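PDB 4EPS: putative fimbrium tip subunit Fim1C from Bacteroides ovatus, which is probably a component of the tip of fimbriae, the cell-surface filaments that mediate adhesion and biofilm formation. Local coordinates for residues 50-55 with 84-89; 11-16 with 149-154. All coordinates share one frame; numbering follows the deposited sequence.

Contact 1: residues 50-55 with 84-89; sequences AVKDGA and VGVNFY. With GOL (glycerol), chain B.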
loop_
_atom_site.group_PDB
_atom_site.type_symbol
_atom_site.label_atom_id
_atom_site.label_comp_id
_atom_site.label_asym_id
_atom_site.label_seq_id
_atom_site.Cartn_x
_atom_site.Cartn_y
_atom_site.Cartn_z
ATOM N N ALA A 50 -0.800 64.084 -7.138
ATOM C CA ALA A 50 -0.524 64.900 -5.959
ATOM C C ALA A 50 -1.611 65.959 -5.874
ATOM O O ALA A 50 -1.836 66.694 -6.848
ATOM C CB ALA A 50 0.856 65.543 -6.045
ATOM N N VAL A 51 -2.323 66.000 -4.742
ATOM C CA VAL A 51 -3.409 66.961 -4.537
ATOM C C VAL A 51 -2.959 67.955 -3.467
ATOM O O VAL A 51 -2.612 67.560 -2.352
ATOM C CB VAL A 51 -4.734 66.238 -4.190
ATOM C CG1 VAL A 51 -5.855 67.221 -3.880
ATOM C CG2 VAL A 51 -5.149 65.301 -5.326
ATOM N N LYS A 52 -2.968 69.247 -3.819
ATOM C CA LYS A 52 -2.605 70.337 -2.918
ATOM C C LYS A 52 -3.767 71.337 -2.905
ATOM O O LYS A 52 -4.212 71.764 -3.974
ATOM C CB LYS A 52 -1.295 70.992 -3.395
ATOM C CG LYS A 52 -0.655 71.953 -2.404
ATOM C CD LYS A 52 0.113 73.045 -3.134
ATOM C CE LYS A 52 1.387 73.530 -2.464
ATOM N NZ LYS A 52 1.280 73.668 -0.982
ATOM N N ASP A 53 -4.295 71.640 -1.704
ATOM C CA ASP A 53 -5.393 72.589 -1.449
ATOM C C ASP A 53 -6.621 72.356 -2.371
ATOM O O ASP A 53 -7.173 73.308 -2.924
ATOM C CB ASP A 53 -4.877 74.043 -1.571
ATOM C CG ASP A 53 -3.760 74.383 -0.589
ATOM O OD1 ASP A 53 -3.964 74.199 0.638
ATOM O OD2 ASP A 53 -2.690 74.844 -1.044
ATOM N N GLY A 54 -7.015 71.091 -2.526
ATOM C CA GLY A 54 -8.186 70.688 -3.302
ATOM C C GLY A 54 -8.045 70.658 -4.810
ATOM O O GLY A 54 -9.054 70.589 -5.510
ATOM N N ALA A 55 -6.809 70.689 -5.329
ATOM C CA ALA A 55 -6.546 70.621 -6.770
ATOM C C ALA A 55 -5.347 69.722 -7.068
ATOM O O ALA A 55 -4.362 69.740 -6.326
ATOM C CB ALA A 55 -6.291 72.016 -7.332
ATOM N N VAL A 84 4.825 69.910 1.319
ATOM C CA VAL A 84 4.316 69.750 2.692
ATOM C C VAL A 84 2.787 69.911 2.673
ATOM O O VAL A 84 2.279 70.863 2.079
ATOM C CB VAL A 84 4.994 70.723 3.709
ATOM C CG1 VAL A 84 4.308 70.671 5.083
ATOM C CG2 VAL A 84 6.486 70.417 3.840
ATOM N N GLY A 85 2.082 68.957 3.282
ATOM C CA GLY A 85 0.619 68.959 3.369
ATOM C C GLY A 85 -0.081 68.405 2.139
ATOM O O GLY A 85 -1.318 68.374 2.087
ATOM N N VAL A 86 0.702 67.957 1.141
ATOM C CA VAL A 86 0.155 67.419 -0.105
ATOM C C VAL A 86 -0.311 65.963 0.120
ATOM O O VAL A 86 0.357 65.186 0.820
ATOM C CB VAL A 86 1.183 67.548 -1.272
ATOM C CG1 VAL A 86 0.762 66.752 -2.507
ATOM C CG2 VAL A 86 1.421 69.019 -1.635
ATOM N N ASN A 87 -1.480 65.617 -0.453
ATOM C CA ASN A 87 -2.010 64.251 -0.437
ATOM C C ASN A 87 -1.575 63.524 -1.712
ATOM O O ASN A 87 -1.852 64.022 -2.803
ATOM C CB ASN A 87 -3.534 64.270 -0.313
ATOM C CG ASN A 87 -4.023 64.617 1.078
ATOM O OD1 ASN A 87 -3.326 64.445 2.079
ATOM N ND2 ASN A 87 -5.240 65.112 1.177
ATOM N N PHE A 88 -0.891 62.361 -1.596
ATOM C CA PHE A 88 -0.475 61.612 -2.782
ATOM C C PHE A 88 -1.368 60.402 -2.955
ATOM O O PHE A 88 -1.804 59.807 -1.960
ATOM C CB PHE A 88 1.016 61.174 -2.730
ATOM C CG PHE A 88 1.982 62.345 -2.737
ATOM C CD1 PHE A 88 2.336 62.982 -1.552
ATOM C CD2 PHE A 88 2.513 62.822 -3.929
ATOM C CE1 PHE A 88 3.220 64.066 -1.560
ATOM C CE2 PHE A 88 3.426 63.876 -3.931
ATOM C CZ PHE A 88 3.762 64.500 -2.748
ATOM N N TYR A 89 -1.637 60.040 -4.216
ATOM C CA TYR A 89 -2.501 58.894 -4.555
ATOM C C TYR A 89 -1.877 58.088 -5.647
ATOM O O TYR A 89 -1.305 58.672 -6.578
ATOM C CB TYR A 89 -3.884 59.375 -5.053
ATOM C CG TYR A 89 -4.676 60.177 -4.061
ATOM C CD1 TYR A 89 -4.519 61.559 -3.969
ATOM C CD2 TYR A 89 -5.609 59.568 -3.229
ATOM C CE1 TYR A 89 -5.252 62.311 -3.054
ATOM C CE2 TYR A 89 -6.357 60.312 -2.316
ATOM C CZ TYR A 89 -6.182 61.684 -2.245
ATOM O OH TYR A 89 -6.929 62.421 -1.372
HETATM C C1 GOL B . -4.390 69.706 1.454
HETATM O O1 GOL B . -3.428 70.516 0.785
HETATM C C2 GOL B . -4.737 68.475 0.647
HETATM O O2 GOL B . -3.540 67.845 0.183
HETATM C C3 GOL B . -5.641 68.767 -0.531
HETATM O O3 GOL B . -6.986 68.980 -0.120
HETATM O O HOH W 1 0.012 71.930 0.925
#
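CB of Ala-50 reaches the Phe-88 ring obliquely, 3.7 Å from CE2, while CG1 of Val-86 lies over one face of that ring, displaced toward the rim. Ala-50 CB also touches Val-86 CG1; alanine is small enough to sit directly across from Phe-88 in a non-hydrogen-bonded pair. The Tyr-89 ring meets Val-51 CG2 obliquely at CE1 and stacks on Phe-109 elsewhere in the chain. In Val-51, CG1 lies anti to the backbone N (chi1 176°), which turns CG2 toward Tyr-89 and sets CG1 against glycerol C3.

Strands 45-52 and 87-92 run antiparallel here, and strand 45-52 is the first arm of a beta hairpin closed by a type I' turn from Lys-52 to Ala-55, whose positive phi at Gly-54 suits a glycine. Val-51 and Asn-87 form the hydrogen-bonded pair: Val-51 N to Asn-87 O is 2.8 Å and nearly straight (172°), Asn-87 N to Val-51 O 2.9 Å.

A glycerol, probably from the crystallisation liquor, sits between the turn and the loop before strand 87-92, Asp-53 N donating to its O1 at 2.9 Å; its O2 lies beside the side-chain amide of Asn-87, 3.4 Å from ND2. An alanine at Asn-87 would keep the backbone pair but would probably open a gap where the carboxamide lies against glycerol O2 and C2. A water links Lys-52 NZ to Val-84 O, while the lysine's aliphatic CG packs across Val-86 CG2, 3.7 Å away.

Contact 2: residues 11-16 with 149-154; sequences NGIVLN and YSLSFQ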
loop_
_atom_site.group_PDB
_atom_site.type_symbol
_atom_site.label_atom_id
_atom_site.label_comp_id
_atom_site.label_asym_id
_atom_site.label_seq_id
_atom_site.Cartn_x
_atom_site.Cartn_y
_atom_site.Cartn_z
ATOM N N ASN A 11 17.770 64.463 -3.638
ATOM C CA ASN A 11 16.480 65.083 -3.273
ATOM C C ASN A 11 15.307 64.468 -4.094
ATOM O O ASN A 11 14.197 65.002 -4.070
ATOM C CB ASN A 11 16.516 66.622 -3.421
ATOM C CG ASN A 11 16.233 67.410 -2.164
ATOM O OD1 ASN A 11 15.489 66.989 -1.274
ATOM N ND2 ASN A 11 16.773 68.617 -2.094
ATOM N N GLY A 12 15.570 63.340 -4.770
ATOM C CA GLY A 12 14.598 62.612 -5.579
ATOM C C GLY A 12 13.804 61.617 -4.750
ATOM O O GLY A 12 14.379 60.723 -4.115
ATOM N N ILE A 13 12.474 61.772 -4.748
ATOM C CA ILE A 13 11.564 60.935 -3.966
ATOM C C ILE A 13 11.552 59.482 -4.475
ATOM O O ILE A 13 11.368 59.236 -5.660
ATOM C CB ILE A 13 10.154 61.582 -3.962
ATOM C CG1 ILE A 13 10.234 62.986 -3.291
ATOM C CG2 ILE A 13 9.119 60.692 -3.268
ATOM C CD1 ILE A 13 9.121 63.907 -3.596
ATOM N N VAL A 14 11.745 58.537 -3.559
ATOM C CA VAL A 14 11.746 57.096 -3.817
ATOM C C VAL A 14 10.300 56.618 -3.697
ATOM O O VAL A 14 9.604 57.020 -2.753
ATOM C CB VAL A 14 12.693 56.331 -2.850
ATOM C CG1 VAL A 14 12.599 54.808 -3.037
ATOM C CG2 VAL A 14 14.139 56.807 -3.007
ATOM N N LEU A 15 9.864 55.780 -4.651
ATOM C CA LEU A 15 8.509 55.222 -4.675
ATOM C C LEU A 15 8.493 53.775 -4.314
ATOM O O LEU A 15 9.246 52.976 -4.891
ATOM C CB LEU A 15 7.844 55.366 -6.047
ATOM C CG LEU A 15 7.580 56.741 -6.636
ATOM C CD1 LEU A 15 6.509 56.635 -7.679
ATOM C CD2 LEU A 15 7.107 57.731 -5.595
ATOM N N ASN A 16 7.614 53.420 -3.372
ATOM C CA ASN A 16 7.427 52.043 -2.937
ATOM C C ASN A 16 5.944 51.725 -3.069
ATOM O O ASN A 16 5.111 52.603 -2.832
ATOM C CB ASN A 16 7.952 51.835 -1.507
ATOM C CG ASN A 16 9.340 52.392 -1.279
ATOM O OD1 ASN A 16 10.337 51.858 -1.780
ATOM N ND2 ASN A 16 9.425 53.518 -0.565
ATOM N N TYR A 149 13.579 61.390 0.952
ATOM C CA TYR A 149 12.131 61.276 1.005
ATOM C C TYR A 149 11.620 60.076 0.246
ATOM O O TYR A 149 12.244 59.609 -0.713
ATOM C CB TYR A 149 11.498 62.564 0.446
ATOM C CG TYR A 149 11.821 63.797 1.260
ATOM C CD1 TYR A 149 12.983 64.529 1.024
ATOM C CD2 TYR A 149 10.971 64.232 2.271
ATOM C CE1 TYR A 149 13.305 65.647 1.797
ATOM C CE2 TYR A 149 11.268 65.367 3.029
ATOM C CZ TYR A 149 12.435 66.071 2.787
ATOM O OH TYR A 149 12.721 67.199 3.522
ATOM N N SER A 150 10.497 59.539 0.722
ATOM C CA SER A 150 9.875 58.383 0.112
ATOM C C SER A 150 8.375 58.464 0.198
ATOM O O SER A 150 7.827 59.117 1.098
ATOM C CB SER A 150 10.364 57.098 0.770
ATOM O OG SER A 150 9.978 57.016 2.130
ATOM N N LEU A 151 7.724 57.854 -0.789
ATOM C CA LEU A 151 6.285 57.656 -0.882
ATOM C C LEU A 151 6.056 56.186 -0.862
ATOM O O LEU A 151 6.569 55.486 -1.751
ATOM C CB LEU A 151 5.699 58.262 -2.156
ATOM C CG LEU A 151 5.381 59.720 -2.140
ATOM C CD1 LEU A 151 4.985 60.161 -3.540
ATOM C CD2 LEU A 151 4.265 60.036 -1.098
ATOM N N SER A 152 5.374 55.682 0.171
ATOM C CA SER A 152 5.149 54.246 0.281
ATOM C C SER A 152 3.645 54.005 0.288
ATOM O O SER A 152 2.948 54.369 1.244
ATOM C CB SER A 152 5.856 53.686 1.517
ATOM O OG SER A 152 5.675 52.290 1.626
ATOM N N PHE A 153 3.139 53.504 -0.840
ATOM C CA PHE A 153 1.709 53.300 -1.032
ATOM C C PHE A 153 1.251 51.923 -0.631
ATOM O O PHE A 153 1.933 50.921 -0.890
ATOM C CB PHE A 153 1.337 53.512 -2.508
ATOM C CG PHE A 153 1.531 54.922 -3.002
ATOM C CD1 PHE A 153 0.592 55.909 -2.720
ATOM C CD2 PHE A 153 2.679 55.278 -3.707
ATOM C CE1 PHE A 153 0.779 57.219 -3.164
ATOM C CE2 PHE A 153 2.862 56.599 -4.148
ATOM C CZ PHE A 153 1.917 57.554 -3.854
ATOM N N GLN A 154 0.052 51.873 -0.056
ATOM C CA GLN A 154 -0.671 50.628 0.228
ATOM C C GLN A 154 -1.806 50.573 -0.810
ATOM O O GLN A 154 -2.651 51.470 -0.802
ATOM C CB GLN A 154 -1.245 50.621 1.673
ATOM C CG GLN A 154 -0.200 50.664 2.787
ATOM C CD GLN A 154 0.577 49.388 2.892
ATOM O OE1 GLN A 154 0.081 48.303 2.605
ATOM N NE2 GLN A 154 1.844 49.500 3.190
HETATM O O HOH W 2 14.877 62.057 -1.645
#
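Four backbone hydrogen bonds join residues 11-16 to residues 149-154 in a parallel ladder that alternates donor and acceptor. Val-14 N gives to Tyr-149 O, and Leu-151 N to Val-14 O at 2.8 Å; Asn-16 then repeats the pattern, its N giving to Leu-151 O and its O receiving Phe-153 N at 2.9 Å, nearly straight (171°). CA-H...O contacts supplement the ladder, the shortest from Ser-150 CA to Val-14 O at 3.2 Å. Where the ladder begins, a water accepts from Tyr-149 N and donates weakly to Gly-12 O.

Apolar packing occupies the face carrying Leu-15 and Leu-151, apolar side chains, which suit a buried face. Ile-13 crosses Leu-151 at a slant: its CG2, anti to the backbone N, comes within 4.0 Å of Leu-151 CG, while CG1 turns to Tyr-149 CB. In one of two conformers, so less surely, Leu-15 lies alongside Leu-151.

The other face, partly exposed, carries Val-14 with the polar Asn-16, Ser-150 and Ser-152, residues that tolerate solvent. Asn-16, also modelled in two conformers, lies in one of them beside Ser-152.

Strand 14-19, whose start falls in a predicted propeptide, thus pairs in parallel with strand 148-174, whose other neighbour here is the antiparallel strand 135-145. Ile-13 and Leu-151 meet Leu-142 of that strand, the Tyr-149 ring stacks on Tyr-79 from a loop, and Leu-151 and Phe-153 pack on Phe-88 of strand 87-92.

From the N terminus, the chain first lays down residues 11-16, within a predicted propeptide, and these pair with 149-154 across 132 intervening residues. Inside that large loop the chain forms strand 45-52, turns back through strand 55-67 and returns as strand 87-92, so contact 1 closes a smaller loop of 28 intervening residues wholly within the larger one. Strand 135-145 then pairs antiparallel with both 87-92 and 148-174, carrying the strand pairing from contact 1 to contact 2. Their centres lie about 15 Å apart, and they touch directly: Tyr-89 C lies 3.7 Å from Phe-153 CE1. Segments 50-55, 84-89 and 149-154 fall in the fimbrillin-like family region, and both contacts reach the same group of paired strands.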